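Outer membrane protein assembly factor BamA (Haemophilus ducreyi, PDB 4K3C) probably forms part of the outer membrane Bam complex that assembles beta-barrel proteins and inserts them into the outer membrane. Local coordinates at residues Val85-Phe90 / Thr100-Met105; Asp94-Ser99 / Gln182-Gly187; Glu258-Tyr263 / Phe312-Asn317. All blocks are in the same frame, centred on the assembly; numbering follows the deposited sequence.

Interaction 1: Val85-Phe90 / Thr100-Met105; sequences VRKIRF and TLRREM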
loop_
_atom_site.group_PDB
_atom_site.type_symbol
_atom_site.label_atom_id
_atom_site.label_comp_id
_atom_site.label_asym_id
_atom_site.label_seq_id
_atom_site.Cartn_x
_atom_site.Cartn_y
_atom_site.Cartn_z
ATOM N N VAL A 85 -30.868 25.192 4.516
ATOM C CA VAL A 85 -30.868 24.233 3.408
ATOM C C VAL A 85 -32.019 23.236 3.502
ATOM O O VAL A 85 -32.132 22.476 4.468
ATOM C CB VAL A 85 -29.537 23.465 3.303
ATOM C CG1 VAL A 85 -29.674 22.302 2.335
ATOM C CG2 VAL A 85 -28.419 24.399 2.867
ATOM N N ARG A 86 -32.868 23.248 2.481
ATOM C CA ARG A 86 -34.042 22.386 2.436
ATOM C C ARG A 86 -33.648 20.945 2.098
ATOM O O ARG A 86 -33.856 20.028 2.898
ATOM C CB ARG A 86 -35.051 22.941 1.423
ATOM C CG ARG A 86 -36.482 22.461 1.603
ATOM C CD ARG A 86 -36.852 21.434 0.547
ATOM N NE ARG A 86 -36.604 21.917 -0.810
ATOM C CZ ARG A 86 -37.513 22.520 -1.572
ATOM N NH1 ARG A 86 -38.737 22.725 -1.112
ATOM N NH2 ARG A 86 -37.196 22.921 -2.798
ATOM N N LYS A 87 -33.069 20.757 0.915
ATOM C CA LYS A 87 -32.578 19.449 0.485
ATOM C C LYS A 87 -31.491 19.633 -0.570
ATOM O O LYS A 87 -31.496 20.633 -1.287
ATOM C CB LYS A 87 -33.726 18.612 -0.079
ATOM C CG LYS A 87 -33.780 17.213 0.481
ATOM C CD LYS A 87 -32.704 16.333 -0.139
ATOM C CE LYS A 87 -31.669 15.921 0.878
ATOM N NZ LYS A 87 -32.349 15.412 2.091
ATOM N N ILE A 88 -30.557 18.685 -0.653
ATOM C CA ILE A 88 -29.532 18.719 -1.694
ATOM C C ILE A 88 -29.857 17.687 -2.773
ATOM O O ILE A 88 -30.352 16.595 -2.479
ATOM C CB ILE A 88 -28.088 18.524 -1.137
ATOM C CG1 ILE A 88 -27.610 17.084 -1.300
ATOM C CG2 ILE A 88 -27.999 18.958 0.322
ATOM C CD1 ILE A 88 -28.198 16.132 -0.267
ATOM N N ARG A 89 -29.624 18.053 -4.026
ATOM C CA ARG A 89 -29.979 17.190 -5.143
ATOM C C ARG A 89 -28.891 17.187 -6.205
ATOM O O ARG A 89 -28.023 18.058 -6.235
ATOM C CB ARG A 89 -31.305 17.621 -5.772
ATOM C CG ARG A 89 -32.535 17.389 -4.908
ATOM C CD ARG A 89 -33.813 17.722 -5.678
ATOM N NE ARG A 89 -33.647 18.859 -6.588
ATOM C CZ ARG A 89 -34.051 20.103 -6.331
ATOM N NH1 ARG A 89 -34.652 20.390 -5.184
ATOM N NH2 ARG A 89 -33.855 21.067 -7.225
ATOM N N PHE A 90 -28.945 16.198 -7.084
ATOM C CA PHE A 90 -27.953 16.086 -8.135
ATOM C C PHE A 90 -28.602 16.098 -9.515
ATOM O O PHE A 90 -29.761 15.699 -9.680
ATOM C CB PHE A 90 -27.140 14.809 -7.947
ATOM C CG PHE A 90 -26.561 14.657 -6.570
ATOM C CD1 PHE A 90 -25.376 15.286 -6.229
ATOM C CD2 PHE A 90 -27.196 13.874 -5.616
ATOM C CE1 PHE A 90 -24.842 15.140 -4.970
ATOM C CE2 PHE A 90 -26.661 13.730 -4.346
ATOM C CZ PHE A 90 -25.485 14.359 -4.029
ATOM N N THR A 100 -24.237 7.010 -4.886
ATOM C CA THR A 100 -22.792 7.151 -5.063
ATOM C C THR A 100 -22.270 8.598 -4.940
ATOM O O THR A 100 -21.103 8.820 -4.635
ATOM C CB THR A 100 -22.340 6.446 -6.372
ATOM O OG1 THR A 100 -22.743 5.072 -6.319
ATOM C CG2 THR A 100 -20.830 6.495 -6.564
ATOM N N LEU A 101 -23.145 9.577 -5.150
ATOM C CA LEU A 101 -22.795 10.983 -4.941
ATOM C C LEU A 101 -23.191 11.426 -3.518
ATOM O O LEU A 101 -22.458 12.155 -2.853
ATOM C CB LEU A 101 -23.463 11.885 -5.998
ATOM C CG LEU A 101 -23.179 11.709 -7.502
ATOM C CD1 LEU A 101 -24.483 11.676 -8.283
ATOM C CD2 LEU A 101 -22.292 12.808 -8.053
ATOM N N ARG A 102 -24.354 10.977 -3.057
ATOM C CA ARG A 102 -24.800 11.283 -1.702
ATOM C C ARG A 102 -24.155 10.303 -0.737
ATOM O O ARG A 102 -24.790 9.376 -0.231
ATOM C CB ARG A 102 -26.321 11.234 -1.589
ATOM C CG ARG A 102 -26.850 11.675 -0.246
ATOM C CD ARG A 102 -28.341 11.858 -0.309
ATOM N NE ARG A 102 -28.706 13.015 -1.115
ATOM C CZ ARG A 102 -29.730 13.037 -1.957
ATOM N NH1 ARG A 102 -29.996 14.138 -2.646
ATOM N NH2 ARG A 102 -30.490 11.959 -2.104
ATOM N N ARG A 103 -22.869 10.517 -0.511
ATOM C CA ARG A 103 -22.060 9.658 0.319
ATOM C C ARG A 103 -20.887 10.554 0.594
ATOM O O ARG A 103 -20.274 10.509 1.659
ATOM C CB ARG A 103 -21.631 8.403 -0.455
ATOM C CG ARG A 103 -20.126 8.117 -0.443
ATOM C CD ARG A 103 -19.577 7.803 -1.848
ATOM N NE ARG A 103 -19.674 6.385 -2.198
ATOM C CZ ARG A 103 -19.069 5.825 -3.243
ATOM N NH1 ARG A 103 -19.209 4.521 -3.476
ATOM N NH2 ARG A 103 -18.310 6.564 -4.047
ATOM N N GLU A 104 -20.604 11.402 -0.388
ATOM C CA GLU A 104 -19.586 12.421 -0.233
ATOM C C GLU A 104 -20.191 13.736 0.276
ATOM O O GLU A 104 -19.467 14.695 0.546
ATOM C CB GLU A 104 -18.817 12.620 -1.541
ATOM C CG GLU A 104 -18.031 11.383 -2.002
ATOM C CD GLU A 104 -16.856 11.026 -1.081
ATOM O OE1 GLU A 104 -16.246 9.953 -1.291
ATOM O OE2 GLU A 104 -16.534 11.814 -0.156
ATOM N N MET A 105 -21.512 13.778 0.429
ATOM C CA MET A 105 -22.144 14.954 1.015
ATOM C C MET A 105 -21.926 14.981 2.530
ATOM O O MET A 105 -22.181 13.988 3.220
ATOM C CB MET A 105 -23.649 15.014 0.710
ATOM C CG MET A 105 -24.038 15.258 -0.733
ATOM S SD MET A 105 -23.107 16.552 -1.556
ATOM C CE MET A 105 -23.288 17.913 -0.394
#
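Phe90, at the end of the segment 85-90, presses its ring against Leu101 and Met105, just where the short helix 98-101 gives way to a turn. This is the packed half of the contact, within the second of the two POTRA domains held by this construct. Leu101 CB sits over the centre of one ring face, a CH-pi contact 3.7 Å from the Phe90 centroid and only 13° off the normal. Met105 comes to the ring's edge instead: its CG is 3.7 Å from Phe90 CZ. The side chain, bent at chi2 and chi3, leaves its sulfur beside that edge as a Met-aromatic contact, SD lying 5.2 Å from the Phe90 centroid. Ile88 CG1 closes the apolar patch at 4.1 Å from Met105 CG.

The looser, partly exposed side belongs to Arg102, the centre of an inverse gamma turn. With CG anti to the backbone N (chi1 -174°) and a bend at chi3, its chain passes the Phe90 rim, CB lying 3.7 Å from Phe90 CE2. The guanidinium then lies between Phe90 on one face and Lys87 CE, 4.3 Å from NH1 of Arg102, on the other. NH1 approaches Ile88 O, but so closely and at so bent an angle that this bond is doubtful; the firmer polar partner is Asp98, in a salt bridge with NH2.

Around the contact, strand 147-156 meets Ile88 through Ile150 and Met105 through Tyr152, while helix 119-125 packs Leu125 on Leu101 and Ala121 on Met105.

Interaction 2: Asp94-Ser99 / Gln182-Gly187; sequences DVTADS and QDNFLG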
loop_
_atom_site.group_PDB
_atom_site.type_symbol
_atom_site.label_atom_id
_atom_site.label_comp_id
_atom_site.label_asym_id
_atom_site.label_seq_id
_atom_site.Cartn_x
_atom_site.Cartn_y
_atom_site.Cartn_z
ATOM N N ASP A 94 -26.361 10.722 -15.161
ATOM C CA ASP A 94 -27.174 9.803 -15.946
ATOM C C ASP A 94 -26.835 8.358 -15.665
ATOM O O ASP A 94 -27.713 7.485 -15.645
ATOM C CB ASP A 94 -27.038 10.104 -17.435
ATOM C CG ASP A 94 -27.557 11.475 -17.785
ATOM O OD1 ASP A 94 -28.658 11.829 -17.300
ATOM O OD2 ASP A 94 -26.857 12.207 -18.520
ATOM N N VAL A 95 -25.561 8.093 -15.438
ATOM C CA VAL A 95 -25.192 6.719 -15.194
ATOM C C VAL A 95 -24.953 6.489 -13.715
ATOM O O VAL A 95 -25.182 5.383 -13.231
ATOM C CB VAL A 95 -24.013 6.221 -16.097
ATOM C CG1 VAL A 95 -23.687 7.237 -17.188
ATOM C CG2 VAL A 95 -22.779 5.878 -15.267
ATOM N N THR A 96 -24.563 7.532 -12.984
ATOM C CA THR A 96 -24.066 7.320 -11.612
ATOM C C THR A 96 -25.059 6.744 -10.594
ATOM O O THR A 96 -25.304 5.538 -10.634
ATOM C CB THR A 96 -23.205 8.487 -11.092
ATOM O OG1 THR A 96 -22.019 8.558 -11.894
ATOM C CG2 THR A 96 -22.761 8.253 -9.666
ATOM N N ALA A 97 -25.630 7.564 -9.715
ATOM C CA ALA A 97 -26.469 7.084 -8.593
ATOM C C ALA A 97 -26.575 8.168 -7.565
ATOM O O ALA A 97 -25.566 8.755 -7.175
ATOM C CB ALA A 97 -25.894 5.845 -7.917
ATOM N N ASP A 98 -27.789 8.416 -7.095
ATOM C CA ASP A 98 -27.974 9.358 -6.011
ATOM C C ASP A 98 -27.107 8.876 -4.863
ATOM O O ASP A 98 -26.435 9.668 -4.219
ATOM C CB ASP A 98 -29.438 9.428 -5.591
ATOM C CG ASP A 98 -29.692 10.509 -4.576
ATOM O OD1 ASP A 98 -29.544 10.231 -3.361
ATOM O OD2 ASP A 98 -30.029 11.643 -4.986
ATOM N N SER A 99 -27.101 7.560 -4.659
ATOM C CA SER A 99 -26.294 6.914 -3.638
ATOM C C SER A 99 -24.849 7.343 -3.756
ATOM O O SER A 99 -24.306 7.981 -2.858
ATOM C CB SER A 99 -26.366 5.394 -3.791
ATOM O OG SER A 99 -27.675 4.948 -4.115
ATOM N N GLN A 182 -12.816 -0.850 -15.236
ATOM C CA GLN A 182 -13.913 0.093 -15.308
ATOM C C GLN A 182 -14.206 0.491 -13.893
ATOM O O GLN A 182 -14.618 -0.324 -13.072
ATOM C CB GLN A 182 -15.155 -0.520 -15.972
ATOM C CG GLN A 182 -16.442 0.333 -15.908
ATOM C CD GLN A 182 -16.445 1.527 -16.870
ATOM O OE1 GLN A 182 -15.894 1.464 -17.972
ATOM N NE2 GLN A 182 -17.073 2.620 -16.449
ATOM N N ASP A 183 -13.959 1.757 -13.606
ATOM C CA ASP A 183 -14.293 2.306 -12.312
ATOM C C ASP A 183 -15.716 2.816 -12.297
ATOM O O ASP A 183 -16.334 2.980 -13.355
ATOM C CB ASP A 183 -13.357 3.439 -11.985
ATOM C CG ASP A 183 -12.721 3.249 -10.678
ATOM O OD1 ASP A 183 -13.487 3.082 -9.697
ATOM O OD2 ASP A 183 -11.470 3.229 -10.651
ATOM N N ASN A 184 -16.230 3.071 -11.097
ATOM C CA ASN A 184 -17.593 3.543 -10.945
ATOM C C ASN A 184 -18.589 2.599 -11.662
ATOM O O ASN A 184 -19.653 3.009 -12.111
ATOM C CB ASN A 184 -17.691 4.984 -11.436
ATOM C CG ASN A 184 -19.017 5.617 -11.121
ATOM O OD1 ASN A 184 -19.738 5.154 -10.240
ATOM N ND2 ASN A 184 -19.358 6.678 -11.848
ATOM N N PHE A 185 -18.200 1.331 -11.778
ATOM C CA PHE A 185 -19.048 0.238 -12.243
ATOM C C PHE A 185 -20.058 -0.043 -11.167
ATOM O O PHE A 185 -19.672 -0.254 -10.028
ATOM C CB PHE A 185 -18.161 -1.006 -12.384
ATOM C CG PHE A 185 -18.901 -2.280 -12.713
ATOM C CD1 PHE A 185 -19.564 -3.006 -11.730
ATOM C CD2 PHE A 185 -18.868 -2.790 -14.000
ATOM C CE1 PHE A 185 -20.221 -4.181 -12.034
ATOM C CE2 PHE A 185 -19.515 -3.968 -14.311
ATOM C CZ PHE A 185 -20.192 -4.666 -13.329
ATOM N N LEU A 186 -21.343 -0.039 -11.481
ATOM C CA LEU A 186 -21.868 0.492 -12.708
ATOM C C LEU A 186 -22.649 1.664 -12.184
ATOM O O LEU A 186 -23.833 1.530 -11.902
ATOM C CB LEU A 186 -22.876 -0.472 -13.324
ATOM C CG LEU A 186 -22.679 -1.991 -13.321
ATOM C CD1 LEU A 186 -23.350 -2.664 -12.129
ATOM C CD2 LEU A 186 -23.218 -2.545 -14.632
ATOM N N GLY A 187 -21.986 2.801 -12.002
ATOM C CA GLY A 187 -22.599 3.937 -11.346
ATOM C C GLY A 187 -22.628 3.745 -9.841
ATOM O O GLY A 187 -23.113 4.609 -9.115
#
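Asn184 and Gly187 meet Thr96 where a POTRA domain docks on the beta-barrel: the segment 182-187 leads from barrel strand 175-185 into the hairpin turn before strand 190-198, and the segment 94-99 is a loop that enters helix 98-101 after Ala97.

Gln182 is still tied into the barrel wall by backbone bonding with Leu192. At Asp183 the chain turns a corner; OD1 uses its anti lone pair to accept Asn184 N at 3.1 Å, bracing the bend, while its carbonyl takes the hydroxyl of Thr159.

Asn184 carries the polar link. Its backbone is in the left-handed helical region, and CG stands anti to the backbone N (chi1 -171°), which sends the amide toward the POTRA loop. ND2 donates to Thr96 OG1 over 3.3 Å, nearly straight at 162°, with the hydroxyl oxygen in the amide plane; the two side chains meet at about a right angle. Both ends have second partners: OD1 of Asn184 accepts Gly189 N, which fixes the amide's rotation within the turn, and Thr96 OG1 is also hydrogen-bonded to Glu156, whose carboxylate takes Val95 N as well.

Phe185 turns away from the loop and leans on Leu192, its carbonyl bonded to Ser190. The peptide before Leu186 is modelled cis, a feature to treat with caution at 2.9 Å resolution, and the Leu186 side chain leads off along the surface.

Gly187, with positive phi, brings its CA close to the backbone carbonyls of Val95 and Thr96, 3.5 Å from Val95 O in a CA-H...O contact. Beside it, Thr96 CG2 lies 3.7 Å from Gly187 O.

Interaction 3: Glu258-Tyr263 / Phe312-Asn317; sequences ENNSYY and FGWNYN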
loop_
_atom_site.group_PDB
_atom_site.type_symbol
_atom_site.label_atom_id
_atom_site.label_comp_id
_atom_site.label_asym_id
_atom_site.label_seq_id
_atom_site.Cartn_x
_atom_site.Cartn_y
_atom_site.Cartn_z
ATOM N N GLU A 258 -5.515 6.190 9.135
ATOM C CA GLU A 258 -4.707 6.748 8.044
ATOM C C GLU A 258 -3.268 6.214 8.049
ATOM O O GLU A 258 -2.658 6.032 6.994
ATOM C CB GLU A 258 -4.751 8.284 8.035
ATOM C CG GLU A 258 -3.453 8.978 8.402
ATOM C CD GLU A 258 -3.667 10.435 8.774
ATOM O OE1 GLU A 258 -2.772 11.025 9.421
ATOM O OE2 GLU A 258 -4.735 10.991 8.424
ATOM N N ASN A 259 -2.736 5.958 9.235
ATOM C CA ASN A 259 -1.459 5.296 9.358
ATOM C C ASN A 259 -1.640 3.815 9.666
ATOM O O ASN A 259 -0.684 3.045 9.605
ATOM C CB ASN A 259 -0.605 5.975 10.426
ATOM C CG ASN A 259 -0.005 7.271 9.940
ATOM O OD1 ASN A 259 -0.273 7.710 8.822
ATOM N ND2 ASN A 259 0.810 7.893 10.776
ATOM N N ASN A 260 -2.868 3.416 9.993
ATOM C CA ASN A 260 -3.135 2.015 10.300
ATOM C C ASN A 260 -4.348 1.495 9.581
ATOM O O ASN A 260 -5.266 2.246 9.291
ATOM C CB ASN A 260 -3.324 1.793 11.799
ATOM C CG ASN A 260 -2.247 2.452 12.625
ATOM O OD1 ASN A 260 -2.286 3.662 12.850
ATOM N ND2 ASN A 260 -1.279 1.665 13.083
ATOM N N SER A 261 -4.345 0.198 9.301
ATOM C CA SER A 261 -5.509 -0.466 8.733
ATOM C C SER A 261 -5.418 -1.984 8.933
ATOM O O SER A 261 -4.330 -2.535 9.118
ATOM C CB SER A 261 -5.655 -0.102 7.261
ATOM O OG SER A 261 -4.405 -0.188 6.606
ATOM N N TYR A 262 -6.563 -2.653 8.919
ATOM C CA TYR A 262 -6.604 -4.085 9.148
ATOM C C TYR A 262 -7.289 -4.692 7.975
ATOM O O TYR A 262 -7.872 -3.987 7.158
ATOM C CB TYR A 262 -7.368 -4.404 10.439
ATOM C CG TYR A 262 -6.701 -3.712 11.580
ATOM C CD1 TYR A 262 -5.611 -4.289 12.228
ATOM C CD2 TYR A 262 -7.081 -2.428 11.947
ATOM C CE1 TYR A 262 -4.953 -3.621 13.245
ATOM C CE2 TYR A 262 -6.425 -1.753 12.960
ATOM C CZ TYR A 262 -5.359 -2.348 13.601
ATOM O OH TYR A 262 -4.722 -1.655 14.600
ATOM N N TYR A 263 -7.201 -6.004 7.862
ATOM C CA TYR A 263 -8.076 -6.694 6.931
ATOM C C TYR A 263 -8.383 -8.097 7.451
ATOM O O TYR A 263 -7.601 -8.678 8.222
ATOM C CB TYR A 263 -7.480 -6.712 5.532
ATOM C CG TYR A 263 -6.182 -7.465 5.464
ATOM C CD1 TYR A 263 -6.165 -8.852 5.358
ATOM C CD2 TYR A 263 -4.977 -6.808 5.507
ATOM C CE1 TYR A 263 -4.994 -9.559 5.301
ATOM C CE2 TYR A 263 -3.786 -7.515 5.449
ATOM C CZ TYR A 263 -3.807 -8.893 5.346
ATOM O OH TYR A 263 -2.633 -9.617 5.291
ATOM N N PHE A 312 -5.853 -12.420 8.096
ATOM C CA PHE A 312 -5.921 -11.220 8.911
ATOM C C PHE A 312 -4.608 -10.511 8.720
ATOM O O PHE A 312 -3.580 -11.156 8.544
ATOM C CB PHE A 312 -6.112 -11.594 10.384
ATOM C CG PHE A 312 -5.865 -13.048 10.661
ATOM C CD1 PHE A 312 -4.579 -13.519 10.866
ATOM C CD2 PHE A 312 -6.907 -13.953 10.682
ATOM C CE1 PHE A 312 -4.344 -14.867 11.103
ATOM C CE2 PHE A 312 -6.668 -15.296 10.913
ATOM C CZ PHE A 312 -5.389 -15.751 11.123
ATOM N N GLY A 313 -4.633 -9.187 8.722
ATOM C CA GLY A 313 -3.399 -8.441 8.614
ATOM C C GLY A 313 -3.538 -7.080 9.251
ATOM O O GLY A 313 -4.659 -6.606 9.466
ATOM N N TRP A 314 -2.407 -6.451 9.564
ATOM C CA TRP A 314 -2.416 -5.092 10.056
ATOM C C TRP A 314 -1.361 -4.277 9.347
ATOM O O TRP A 314 -0.240 -4.741 9.155
ATOM C CB TRP A 314 -2.160 -5.069 11.559
ATOM C CG TRP A 314 -1.737 -3.724 12.055
ATOM C CD1 TRP A 314 -2.444 -2.553 11.977
ATOM C CD2 TRP A 314 -0.503 -3.405 12.696
ATOM N NE1 TRP A 314 -1.733 -1.535 12.531
ATOM C CE2 TRP A 314 -0.532 -2.024 12.986
ATOM C CE3 TRP A 314 0.629 -4.151 13.059
ATOM C CZ2 TRP A 314 0.532 -1.366 13.631
ATOM C CZ3 TRP A 314 1.686 -3.496 13.694
ATOM C CH2 TRP A 314 1.626 -2.118 13.973
ATOM N N ASN A 315 -1.700 -3.054 8.962
ATOM C CA ASN A 315 -0.779 -2.276 8.147
ATOM C C ASN A 315 -0.503 -0.890 8.619
ATOM O O ASN A 315 -1.365 -0.007 8.564
ATOM C CB ASN A 315 -1.227 -2.230 6.703
ATOM C CG ASN A 315 -0.833 -3.459 5.968
ATOM O OD1 ASN A 315 0.324 -3.597 5.549
ATOM N ND2 ASN A 315 -1.775 -4.395 5.834
ATOM N N TYR A 316 0.734 -0.711 9.057
ATOM C CA TYR A 316 1.202 0.572 9.518
ATOM C C TYR A 316 2.070 1.219 8.446
ATOM O O TYR A 316 2.957 0.574 7.886
ATOM C CB TYR A 316 1.957 0.402 10.839
ATOM C CG TYR A 316 2.590 1.674 11.354
ATOM C CD1 TYR A 316 1.872 2.581 12.128
ATOM C CD2 TYR A 316 3.915 1.968 11.071
ATOM C CE1 TYR A 316 2.473 3.747 12.597
ATOM C CE2 TYR A 316 4.511 3.122 11.533
ATOM C CZ TYR A 316 3.793 4.004 12.287
ATOM O OH TYR A 316 4.422 5.143 12.729
ATOM N N ASN A 317 1.784 2.482 8.142
ATOM C CA ASN A 317 2.656 3.291 7.300
ATOM C C ASN A 317 2.787 4.714 7.813
ATOM O O ASN A 317 1.795 5.427 7.945
ATOM C CB ASN A 317 2.165 3.327 5.849
ATOM C CG ASN A 317 3.189 3.963 4.899
ATOM O OD1 ASN A 317 3.685 5.066 5.133
ATOM N ND2 ASN A 317 3.519 3.250 3.828
HETATM O O HOH W 1 -1.776 1.600 6.308
#
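Tyr262 and Trp314 stand next to each other on one face of the Omp85 beta-barrel wall, on the neighbouring antiparallel strands 260-274 and 303-317. They form a non-hydrogen-bonded pair. Their planes are inclined by only 21° but offset, so that little of the Tyr262 ring covers the five-membered ring of Trp314; the two are modelled too close for their exact spacing and overlap to be trusted. Asn260 and Tyr316 share this face, whose aromatic character is consistent with a surface turned to lipid.

On the other face Tyr263 folds back across its partner strand. A chi1 of 63° puts CG between the backbone N and the carbonyl carbon and lays the ring over Gly313, whose CA makes a CH-pi contact 3.6 Å from the Tyr263 centroid; the missing side chain of Gly313 makes room for the ring. Asn315 ND2 reaches the ring's edge in plane, 3.7 Å from Tyr263 CE2, while its OD1 is held by Asn332 of strand 328-338.

Paired backbone bonds join Tyr263 and Gly313, and Asn315 N donates to Ser261 O at 2.7 Å. Near that pair a water donates to Asn315 O at 2.8 Å and lies 3.2 Å from Ser261 OG.

From the N terminus, strand 84-91 of the second POTRA domain enters interaction 1, which closes a short loop of nine residues when the chain returns through helix 98-101. Within that loop lies 94-99, whose partner, 182-187, comes more than eighty residues later, so interactions 1 and 2 cross. They share helix 98-101 and touch directly: Thr100 OG1, from interaction 1, probably hydrogen-bonds Gly187 O of interaction 2. One folds the POTRA domain on itself; the other ties it to the start of the barrel. Interaction 3 follows in series, bridging 48 residues to join adjacent barrel strands, its centre about 28 Å from that of interaction 2.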